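Aspartate aminotransferase, mitochondrial (Trypanosoma brucei brucei, PDB 4W5K) probably catalyses, as a pyridoxal-phosphate-dependent homodimer, the transfer of the amino group of L-aspartate to 2-oxoglutarate. Local coordinates at residues 54-65 with 284-295; 71-80 with 252-260. The protein carries 1 engineered substitution. One frame throughout, in Å; residues are numbered along the deposited sequence. Where two conformers were deposited one is given.

Interaction 1 of 2, residues 54-65 with 284-295; sequences ATLGTNMDYAPV and NPPLYGAWVVSS. With PLP (pyridoxal-5'-phosphate), chain F.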
loop_
_atom_site.group_PDB
_atom_site.type_symbol
_atom_site.label_atom_id
_atom_site.label_comp_id
_atom_site.label_asym_id
_atom_site.label_seq_id
_atom_site.Cartn_x
_atom_site.Cartn_y
_atom_site.Cartn_z
ATOM N N ALA A 54 5.352 22.032 -1.492
ATOM C CA ALA A 54 4.152 21.521 -0.833
ATOM C C ALA A 54 4.379 21.465 0.672
ATOM O O ALA A 54 5.506 21.241 1.135
ATOM C CB ALA A 54 3.772 20.134 -1.367
ATOM N N THR A 55 3.305 21.678 1.424
ATOM C CA THR A 55 3.359 21.592 2.888
ATOM C C THR A 55 2.927 20.210 3.402
ATOM O O THR A 55 1.845 19.740 3.067
ATOM C CB THR A 55 2.468 22.664 3.527
ATOM O OG1 THR A 55 2.979 23.963 3.209
ATOM C CG2 THR A 55 2.448 22.486 5.061
ATOM N N LEU A 56 3.777 19.542 4.182
ATOM C CA LEU A 56 3.402 18.229 4.714
ATOM C C LEU A 56 2.655 18.389 6.024
ATOM O O LEU A 56 2.799 19.410 6.690
ATOM C CB LEU A 56 4.631 17.343 4.924
ATOM C CG LEU A 56 5.621 17.281 3.759
ATOM C CD1 LEU A 56 6.756 16.351 4.122
ATOM C CD2 LEU A 56 4.883 16.786 2.524
ATOM N N GLY A 57 1.863 17.376 6.392
ATOM C CA GLY A 57 1.302 17.322 7.740
ATOM C C GLY A 57 2.383 17.135 8.786
ATOM O O GLY A 57 3.528 16.822 8.459
ATOM N N THR A 58 2.014 17.297 10.056
ATOM C CA THR A 58 2.973 17.272 11.160
ATOM C C THR A 58 2.813 16.031 12.035
ATOM O O THR A 58 3.592 15.810 12.956
ATOM C CB THR A 58 2.806 18.488 12.068
ATOM O OG1 THR A 58 1.475 18.478 12.600
ATOM C CG2 THR A 58 3.043 19.789 11.286
ATOM N N ASN A 59 1.756 15.295 11.757
ATOM C CA ASN A 59 1.305 14.145 12.537
ATOM C C ASN A 59 1.470 12.893 11.666
ATOM O O ASN A 59 1.010 12.882 10.521
ATOM C CB ASN A 59 -0.165 14.379 12.963
ATOM C CG ASN A 59 -0.784 13.202 13.678
ATOM O OD1 ASN A 59 -0.238 12.108 13.679
ATOM N ND2 ASN A 59 -1.951 13.424 14.291
ATOM N N MET A 60 2.123 11.845 12.174
ATOM C CA MET A 60 2.249 10.610 11.376
ATOM C C MET A 60 1.181 9.577 11.763
ATOM O O MET A 60 1.326 8.405 11.431
ATOM C CB MET A 60 3.638 9.984 11.545
ATOM C CG MET A 60 4.795 10.868 11.089
ATOM S SD MET A 60 6.383 10.031 11.257
ATOM C CE MET A 60 7.474 11.310 10.622
ATOM N N ASP A 61 0.123 10.017 12.448
ATOM C CA ASP A 61 -1.012 9.131 12.746
ATOM C C ASP A 61 -1.545 8.482 11.467
ATOM O O ASP A 61 -1.406 9.029 10.357
ATOM C CB ASP A 61 -2.178 9.883 13.398
ATOM C CG ASP A 61 -2.009 10.110 14.900
ATOM O OD1 ASP A 61 -1.018 9.656 15.519
ATOM O OD2 ASP A 61 -2.902 10.789 15.454
ATOM N N TYR A 62 -2.190 7.336 11.612
ATOM C CA TYR A 62 -2.857 6.712 10.471
ATOM C C TYR A 62 -3.856 7.650 9.810
ATOM O O TYR A 62 -4.600 8.350 10.511
ATOM C CB TYR A 62 -3.612 5.480 10.935
ATOM C CG TYR A 62 -2.798 4.354 11.499
ATOM C CD1 TYR A 62 -1.937 3.622 10.687
ATOM C CD2 TYR A 62 -2.941 3.981 12.829
ATOM C CE1 TYR A 62 -1.237 2.552 11.190
ATOM C CE2 TYR A 62 -2.244 2.904 13.350
ATOM C CZ TYR A 62 -1.405 2.185 12.514
ATOM O OH TYR A 62 -0.749 1.093 13.029
ATOM N N ALA A 63 -3.878 7.658 8.482
ATOM C CA ALA A 63 -4.992 8.258 7.749
ATOM C C ALA A 63 -6.243 7.401 7.944
ATOM O O ALA A 63 -6.145 6.232 8.348
ATOM C CB ALA A 63 -4.653 8.379 6.232
ATOM N N PRO A 64 -7.431 7.968 7.648
ATOM C CA PRO A 64 -8.601 7.088 7.586
ATOM C C PRO A 64 -8.420 5.982 6.566
ATOM O O PRO A 64 -7.636 6.105 5.629
ATOM C CB PRO A 64 -9.751 8.025 7.173
ATOM C CG PRO A 64 -9.263 9.419 7.533
ATOM C CD PRO A 64 -7.770 9.372 7.327
ATOM N N VAL A 65 -9.167 4.892 6.748
ATOM C CA VAL A 65 -9.093 3.774 5.803
ATOM C C VAL A 65 -9.276 4.196 4.338
ATOM O O VAL A 65 -8.572 3.703 3.453
ATOM C CB VAL A 65 -10.181 2.703 6.160
ATOM C CG1 VAL A 65 -11.571 3.311 6.104
ATOM C CG2 VAL A 65 -10.093 1.517 5.221
ATOM N N ASN A 284 -4.753 1.040 5.831
ATOM C CA ASN A 284 -4.975 2.440 5.478
ATOM C C ASN A 284 -3.768 2.941 4.656
ATOM O O ASN A 284 -2.728 2.300 4.643
ATOM C CB ASN A 284 -5.226 3.274 6.744
ATOM C CG ASN A 284 -4.211 2.996 7.825
ATOM O OD1 ASN A 284 -3.047 3.299 7.650
ATOM N ND2 ASN A 284 -4.642 2.367 8.928
ATOM N N PRO A 285 -3.957 4.002 3.859
ATOM C CA PRO A 285 -2.966 4.333 2.828
ATOM C C PRO A 285 -1.866 5.297 3.324
ATOM O O PRO A 285 -2.053 6.021 4.284
ATOM C CB PRO A 285 -3.838 4.969 1.716
ATOM C CG PRO A 285 -4.889 5.737 2.543
ATOM C CD PRO A 285 -5.180 4.819 3.737
ATOM N N PRO A 286 -0.743 5.354 2.591
ATOM C CA PRO A 286 0.407 6.176 2.980
ATOM C C PRO A 286 0.122 7.664 2.833
ATOM O O PRO A 286 -0.435 8.146 1.822
ATOM C CB PRO A 286 1.514 5.708 2.037
ATOM C CG PRO A 286 0.796 5.099 0.833
ATOM C CD PRO A 286 -0.482 4.517 1.408
ATOM N N LEU A 287 0.525 8.391 3.864
ATOM C CA LEU A 287 0.286 9.824 3.990
ATOM C C LEU A 287 0.942 10.731 2.960
ATOM O O LEU A 287 0.334 11.733 2.563
ATOM C CB LEU A 287 0.785 10.300 5.351
ATOM C CG LEU A 287 0.065 9.765 6.589
ATOM C CD1 LEU A 287 0.953 10.004 7.778
ATOM C CD2 LEU A 287 -1.291 10.457 6.769
ATOM N N TYR A 288 2.193 10.439 2.594
ATOM C CA TYR A 288 3.070 11.467 1.994
ATOM C C TYR A 288 2.509 12.037 0.695
ATOM O O TYR A 288 2.402 13.258 0.532
ATOM C CB TYR A 288 4.465 10.893 1.744
ATOM C CG TYR A 288 5.468 11.917 1.244
ATOM C CD1 TYR A 288 5.658 12.113 -0.110
ATOM C CD2 TYR A 288 6.220 12.670 2.128
ATOM C CE1 TYR A 288 6.569 13.021 -0.578
ATOM C CE2 TYR A 288 7.133 13.585 1.671
ATOM C CZ TYR A 288 7.296 13.757 0.312
ATOM O OH TYR A 288 8.204 14.662 -0.198
ATOM N N GLY A 289 2.139 11.135 -0.217
ATOM C CA GLY A 289 1.614 11.559 -1.512
ATOM C C GLY A 289 0.349 12.388 -1.348
ATOM O O GLY A 289 0.184 13.426 -1.992
ATOM N N ALA A 290 -0.538 11.935 -0.469
ATOM C CA ALA A 290 -1.811 12.609 -0.235
ATOM C C ALA A 290 -1.622 14.004 0.340
ATOM O O ALA A 290 -2.327 14.934 -0.042
ATOM C CB ALA A 290 -2.710 11.750 0.695
ATOM N N TRP A 291 -0.655 14.162 1.243
ATOM C CA TRP A 291 -0.312 15.470 1.769
ATOM C C TRP A 291 0.090 16.435 0.661
ATOM O O TRP A 291 -0.377 17.573 0.589
ATOM C CB TRP A 291 0.861 15.365 2.735
ATOM C CG TRP A 291 0.543 14.918 4.114
ATOM C CD1 TRP A 291 -0.667 14.951 4.754
ATOM C CD2 TRP A 291 1.490 14.385 5.043
ATOM N NE1 TRP A 291 -0.512 14.472 6.057
ATOM C CE2 TRP A 291 0.802 14.121 6.244
ATOM C CE3 TRP A 291 2.862 14.110 4.971
ATOM C CZ2 TRP A 291 1.441 13.576 7.371
ATOM C CZ3 TRP A 291 3.496 13.580 6.090
ATOM C CH2 TRP A 291 2.783 13.320 7.270
ATOM N N VAL A 292 0.966 15.942 -0.202
ATOM C CA VAL A 292 1.551 16.751 -1.276
ATOM C C VAL A 292 0.488 17.181 -2.285
ATOM O O VAL A 292 0.406 18.361 -2.643
ATOM C CB VAL A 292 2.658 15.977 -2.006
ATOM C CG1 VAL A 292 3.026 16.682 -3.348
ATOM C CG2 VAL A 292 3.879 15.846 -1.117
ATOM N N VAL A 293 -0.340 16.226 -2.715
ATOM C CA VAL A 293 -1.332 16.525 -3.755
ATOM C C VAL A 293 -2.399 17.454 -3.166
ATOM O O VAL A 293 -2.783 18.438 -3.793
ATOM C CB VAL A 293 -1.925 15.241 -4.327
ATOM C CG1 VAL A 293 -3.143 15.531 -5.212
ATOM C CG2 VAL A 293 -0.862 14.512 -5.163
ATOM N N SER A 294 -2.826 17.181 -1.932
ATOM C CA SER A 294 -3.848 18.018 -1.307
ATOM C C SER A 294 -3.354 19.462 -1.109
ATOM O O SER A 294 -4.092 20.436 -1.350
ATOM C CB SER A 294 -4.295 17.388 0.023
ATOM O OG SER A 294 -5.219 18.227 0.694
ATOM N N SER A 295 -2.097 19.592 -0.696
ATOM C CA SER A 295 -1.475 20.884 -0.472
ATOM C C SER A 295 -1.393 21.686 -1.768
ATOM O O SER A 295 -1.680 22.880 -1.798
ATOM C CB SER A 295 -0.084 20.692 0.113
ATOM O OG SER A 295 0.626 21.919 0.166
HETATM N N1 PLP F . -0.933 -6.630 14.286
HETATM C C2 PLP F . -1.222 -6.096 15.523
HETATM C C2A PLP F . -1.224 -6.990 16.728
HETATM C C3 PLP F . -1.519 -4.739 15.669
HETATM O O3 PLP F . -1.798 -4.209 16.920
HETATM C C4 PLP F . -1.496 -3.910 14.555
HETATM C C4A PLP F . -1.482 -2.433 14.791
HETATM O O4A PLP F . -2.502 -1.905 15.235
HETATM C C5 PLP F . -1.221 -4.445 13.301
HETATM C C6 PLP F . -0.916 -5.801 13.186
HETATM C C5A PLP F . -1.225 -3.580 12.053
HETATM O O4P PLP F . -0.128 -2.713 12.077
HETATM P P PLP F . 0.334 -1.876 10.823
HETATM O O1P PLP F . -0.267 -2.432 9.551
HETATM O O2P PLP F . 1.831 -1.911 10.853
HETATM O O3P PLP F . -0.114 -0.478 11.048
HETATM O O HOH W 1 -2.305 5.851 7.094
#
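W291 lays its indole under the backbone of the loop at G57. The amide N of G57 stands 3.3 Å above the ring plane, over its centre, and G57 CA makes a CH-pi contact with the five-membered ring at 3.8 Å from its centroid, 23° off the normal. L287 CB, one turn earlier on the same helix, lies over the rim of the opposite face, while N59 O meets the ring edge at W291 CZ2, near its plane. L56 sits beside the indole: its CB rests near W291 CE3, and CG anti to the carbonyl carbon sends CD1 to Y288 CE2 and CD2 to V292 CG2. Further along the helix, S295 turns OG anti to its own N and accepts the amide of T55, at 3.0 Å and nearly straight (167°). The partner of this helix is an irregular loop whose far end serves the active site across the dimer interface, as in other aminotransferases of this family: Y62 OH donates to O3P of a cofactor held by the second subunit, at 2.6 Å. The side chains of Y62 and N284 cross at about a right angle, the phenol and amide planes standing 60° apart, with Y62 CD1 only 3.2 Å from N284 OD1. A bridging water fixes that amide oxygen; it accepts from A63 N at 2.8 Å and donates to both N284 OD1 and P285 O. L287 fills the corner between, CD1 against D61 O and CD2 against A63 CB. D61 itself pairs with R39 of the second subunit.

Interaction 2 of 2, residues 71-80 with 252-260; sequences FVEEAQKLCF and HRCGALHIS. With PLP (pyridoxal-5'-phosphate), chain C.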
loop_
_atom_site.group_PDB
_atom_site.type_symbol
_atom_site.label_atom_id
_atom_site.label_comp_id
_atom_site.label_asym_id
_atom_site.label_seq_id
_atom_site.Cartn_x
_atom_site.Cartn_y
_atom_site.Cartn_z
ATOM N N PHE A 71 -7.605 15.194 0.459
ATOM C CA PHE A 71 -6.975 14.634 -0.751
ATOM C C PHE A 71 -8.029 13.999 -1.653
ATOM O O PHE A 71 -8.047 14.203 -2.871
ATOM C CB PHE A 71 -5.909 13.589 -0.379
ATOM C CG PHE A 71 -5.499 12.704 -1.515
ATOM C CD1 PHE A 71 -4.597 13.161 -2.482
ATOM C CD2 PHE A 71 -6.037 11.430 -1.648
ATOM C CE1 PHE A 71 -4.223 12.330 -3.544
ATOM C CE2 PHE A 71 -5.680 10.599 -2.701
ATOM C CZ PHE A 71 -4.773 11.059 -3.673
ATOM N N VAL A 72 -8.899 13.193 -1.062
ATOM C CA VAL A 72 -9.896 12.503 -1.881
ATOM C C VAL A 72 -10.814 13.516 -2.573
ATOM O O VAL A 72 -11.130 13.366 -3.754
ATOM C CB VAL A 72 -10.721 11.497 -1.042
ATOM C CG1 VAL A 72 -11.849 10.890 -1.899
ATOM C CG2 VAL A 72 -9.805 10.396 -0.490
ATOM N N GLU A 73 -11.241 14.536 -1.834
ATOM C CA GLU A 73 -12.065 15.600 -2.396
ATOM C C GLU A 73 -11.377 16.305 -3.577
ATOM O O GLU A 73 -12.009 16.526 -4.627
ATOM C CB GLU A 73 -12.400 16.617 -1.308
ATOM C CG GLU A 73 -13.295 17.749 -1.748
ATOM C CD GLU A 73 -13.764 18.580 -0.574
ATOM O OE1 GLU A 73 -14.128 19.752 -0.783
ATOM O OE2 GLU A 73 -13.763 18.049 0.562
ATOM N N GLU A 74 -10.100 16.653 -3.409
ATOM C CA GLU A 74 -9.356 17.309 -4.493
ATOM C C GLU A 74 -9.132 16.362 -5.684
ATOM O O GLU A 74 -9.194 16.800 -6.836
ATOM C CB GLU A 74 -8.004 17.843 -3.998
ATOM C CG GLU A 74 -8.093 19.007 -2.998
ATOM C CD GLU A 74 -8.992 20.139 -3.460
ATOM O OE1 GLU A 74 -8.761 20.683 -4.568
ATOM O OE2 GLU A 74 -9.924 20.496 -2.701
ATOM N N ALA A 75 -8.882 15.083 -5.415
ATOM C CA ALA A 75 -8.734 14.096 -6.491
ATOM C C ALA A 75 -10.010 14.003 -7.324
ATOM O O ALA A 75 -9.952 14.003 -8.561
ATOM C CB ALA A 75 -8.376 12.734 -5.936
ATOM N N GLN A 76 -11.157 13.924 -6.646
ATOM C CA GLN A 76 -12.447 13.953 -7.344
ATOM C C GLN A 76 -12.598 15.172 -8.247
ATOM O O GLN A 76 -13.010 15.055 -9.418
ATOM C CB GLN A 76 -13.598 13.967 -6.345
ATOM C CG GLN A 76 -13.748 12.708 -5.540
ATOM C CD GLN A 76 -14.860 12.858 -4.512
ATOM O OE1 GLN A 76 -14.982 13.901 -3.869
ATOM N NE2 GLN A 76 -15.720 11.850 -4.412
ATOM N N LYS A 77 -12.326 16.347 -7.688
ATOM C CA LYS A 77 -12.523 17.593 -8.432
ATOM C C LYS A 77 -11.577 17.698 -9.633
ATOM O O LYS A 77 -11.959 18.232 -10.696
ATOM C CB LYS A 77 -12.355 18.802 -7.507
ATOM C CG LYS A 77 -13.505 18.952 -6.506
ATOM C CD LYS A 77 -13.450 20.266 -5.740
ATOM C CE LYS A 77 -12.179 20.390 -4.926
ATOM N NZ LYS A 77 -12.223 21.564 -3.990
ATOM N N LEU A 78 -10.356 17.190 -9.471
ATOM C CA LEU A 78 -9.369 17.215 -10.561
ATOM C C LEU A 78 -9.796 16.254 -11.670
ATOM O O LEU A 78 -9.692 16.579 -12.860
ATOM C CB LEU A 78 -7.962 16.853 -10.048
ATOM C CG LEU A 78 -6.891 16.696 -11.139
ATOM C CD1 LEU A 78 -6.615 18.025 -11.833
ATOM C CD2 LEU A 78 -5.609 16.107 -10.552
ATOM N N CYS A 79 -10.317 15.089 -11.284
ATOM C CA CYS A 79 -10.741 14.077 -12.256
ATOM C C CYS A 79 -11.960 14.555 -13.050
ATOM O O CYS A 79 -11.960 14.555 -14.306
ATOM C CB CYS A 79 -11.056 12.740 -11.547
ATOM S SG CYS A 79 -11.682 11.460 -12.697
ATOM N N PHE A 80 -12.998 15.011 -12.339
ATOM C CA PHE A 80 -14.303 15.213 -12.970
ATOM C C PHE A 80 -14.588 16.673 -13.326
ATOM O O PHE A 80 -15.519 16.962 -14.084
ATOM C CB PHE A 80 -15.413 14.628 -12.059
ATOM C CG PHE A 80 -15.353 13.132 -11.942
ATOM C CD1 PHE A 80 -15.778 12.332 -12.993
ATOM C CD2 PHE A 80 -14.842 12.514 -10.797
ATOM C CE1 PHE A 80 -15.719 10.957 -12.920
ATOM C CE2 PHE A 80 -14.773 11.125 -10.710
ATOM C CZ PHE A 80 -15.220 10.344 -11.786
ATOM N N HIS A 252 5.936 7.042 -3.951
ATOM C CA HIS A 252 5.173 7.323 -2.735
ATOM C C HIS A 252 3.763 6.684 -2.736
ATOM O O HIS A 252 3.079 6.686 -1.698
ATOM C CB HIS A 252 5.118 8.833 -2.513
ATOM C CG HIS A 252 6.417 9.401 -2.034
ATOM N ND1 HIS A 252 7.017 8.987 -0.862
ATOM C CD2 HIS A 252 7.244 10.337 -2.566
ATOM C CE1 HIS A 252 8.142 9.659 -0.680
ATOM N NE2 HIS A 252 8.302 10.487 -1.704
ATOM N N ARG A 253 3.390 6.130 -3.887
ATOM C CA ARG A 253 2.197 5.295 -4.094
ATOM C C ARG A 253 0.905 6.042 -3.804
ATOM O O ARG A 253 0.179 5.719 -2.844
ATOM C CB ARG A 253 2.273 4.028 -3.228
ATOM C CG ARG A 253 3.613 3.268 -3.289
ATOM C CD ARG A 253 4.112 3.053 -4.747
ATOM N NE ARG A 253 3.206 2.192 -5.518
ATOM C CZ ARG A 253 2.610 2.546 -6.653
ATOM N NH1 ARG A 253 2.801 3.755 -7.184
ATOM N NH2 ARG A 253 1.791 1.686 -7.269
ATOM N N CYS A 254 0.604 7.002 -4.677
ATOM C CA CYS A 254 -0.500 7.910 -4.467
ATOM C C CYS A 254 -1.455 7.836 -5.651
ATOM O O CYS A 254 -1.046 8.081 -6.792
ATOM C CB CYS A 254 0.020 9.340 -4.306
ATOM S SG CYS A 254 -1.234 10.555 -3.947
ATOM N N GLY A 255 -2.696 7.468 -5.368
ATOM C CA GLY A 255 -3.753 7.480 -6.386
ATOM C C GLY A 255 -5.129 7.575 -5.746
ATOM O O GLY A 255 -5.243 7.684 -4.505
ATOM N N ALA A 256 -6.169 7.555 -6.582
ATOM C CA ALA A 256 -7.547 7.508 -6.081
ATOM C C ALA A 256 -8.404 6.645 -7.008
ATOM O O ALA A 256 -8.094 6.454 -8.185
ATOM C CB ALA A 256 -8.142 8.938 -5.968
ATOM N N LEU A 257 -9.485 6.144 -6.438
ATOM C CA LEU A 257 -10.484 5.335 -7.115
ATOM C C LEU A 257 -11.832 6.029 -7.011
ATOM O O LEU A 257 -12.180 6.527 -5.945
ATOM C CB LEU A 257 -10.532 3.942 -6.482
ATOM C CG LEU A 257 -11.691 3.035 -6.895
ATOM C CD1 LEU A 257 -11.587 2.692 -8.381
ATOM C CD2 LEU A 257 -11.609 1.772 -6.079
ATOM N N HIS A 258 -12.612 6.040 -8.102
ATOM C CA HIS A 258 -13.917 6.704 -8.122
ATOM C C HIS A 258 -14.917 5.768 -8.770
ATOM O O HIS A 258 -14.599 5.207 -9.822
ATOM C CB HIS A 258 -13.869 8.016 -8.930
ATOM C CG HIS A 258 -12.750 8.924 -8.527
ATOM N ND1 HIS A 258 -12.774 9.677 -7.370
ATOM C CD2 HIS A 258 -11.579 9.214 -9.147
ATOM C CE1 HIS A 258 -11.659 10.389 -7.294
ATOM N NE2 HIS A 258 -10.915 10.120 -8.359
ATOM N N ILE A 259 -16.075 5.576 -8.145
ATOM C CA ILE A 259 -17.176 4.848 -8.774
ATOM C C ILE A 259 -18.449 5.684 -8.741
ATOM O O ILE A 259 -18.970 6.009 -7.679
ATOM C CB ILE A 259 -17.486 3.479 -8.092
ATOM C CG1 ILE A 259 -16.212 2.623 -7.930
ATOM C CG2 ILE A 259 -18.618 2.751 -8.867
ATOM C CD1 ILE A 259 -15.572 2.766 -6.534
ATOM N N SER A 260 -18.985 6.010 -9.907
ATOM C CA SER A 260 -20.258 6.724 -9.933
ATOM C C SER A 260 -21.422 5.765 -9.750
ATOM O O SER A 260 -21.338 4.592 -10.102
ATOM C CB SER A 260 -20.438 7.501 -11.233
ATOM O OG SER A 260 -20.564 6.630 -12.345
HETATM N N1 PLP C . -1.969 1.986 -15.490
HETATM C C2 PLP C . -1.143 2.411 -16.504
HETATM C C2A PLP C . -1.704 2.487 -17.887
HETATM C C3 PLP C . 0.181 2.761 -16.242
HETATM O O3 PLP C . 1.026 3.168 -17.238
HETATM C C4 PLP C . 0.669 2.685 -14.944
HETATM C C4A PLP C . 2.018 3.284 -14.658
HETATM O O4A PLP C . 3.028 2.655 -14.987
HETATM C C5 PLP C . -0.168 2.256 -13.915
HETATM C C6 PLP C . -1.494 1.924 -14.193
HETATM C C5A PLP C . 0.350 2.137 -12.489
HETATM O O4P PLP C . 0.458 3.398 -11.890
HETATM P P PLP C . 0.833 3.568 -10.389
HETATM O O1P PLP C . 2.318 3.699 -10.228
HETATM O O2P PLP C . 0.318 2.392 -9.596
HETATM O O3P PLP C . 0.139 4.842 -9.968
#
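F80 points its ring edge at the imidazole face of H258, an edge-to-face pair with centroids 5.4 Å apart and planes at 79°. The touching atom is F80 CE2, 3.7 Å from H258 CG, and the two side chains run past each other in opposite directions. H258 points toward the helix with CG anti to its carbonyl carbon (chi1 -51°), which brings CE1 to 3.6 Å from Q76 CG and turns NE2 toward C79 CB. Both ring nitrogens are engaged beyond the helix, ND1 with S94 and NE2 with Q241, so bonds to the two flanking strands fix the rotation of the ring. One turn back along the helix, the small methyls of A75 and A256 meet at 3.8 Å. F71 closes this end, with CE1 3.5 Å from C254 SG in an oblique sulfur-aromatic contact, while G255 O meets the ring edge near its plane at CE2. No hydrogen bond joins helix and strand; their axes pass 9.0 Å apart, inclined at 68°. Just before the strand, R253 bends at chi2 and chi3 and grips the cofactor phosphate edge-on, NH2 bonding O2P at 2.8 Å and NH1 bonding O1P. A helix crossing strand 255-260, which runs antiparallel to both neighbours in the mixed sheet and follows a phosphate-binding arginine, is in keeping with the large domain of fold-type I aminotransferases.

In the fold
Centres of the two interactions lie 14 Å apart on the same side of the chain's centre, and they touch: A290 CA meets F71 CD1 at 3.6 Å and G289 C meets C254 SG at 3.6 Å. Along the chain the order is 54-65, 71-80, 252-260, 284-295, so interaction 2 falls within the span bracketed by interaction 1. Helix 287-297 packs between the loop 54-65 and the helix 69-80, which itself rests on strand 255-260 of the mixed sheet. Both contacts reach the second subunit. Through Y62 of one chain and R253 of the other, each cofactor site is shared by both subunits.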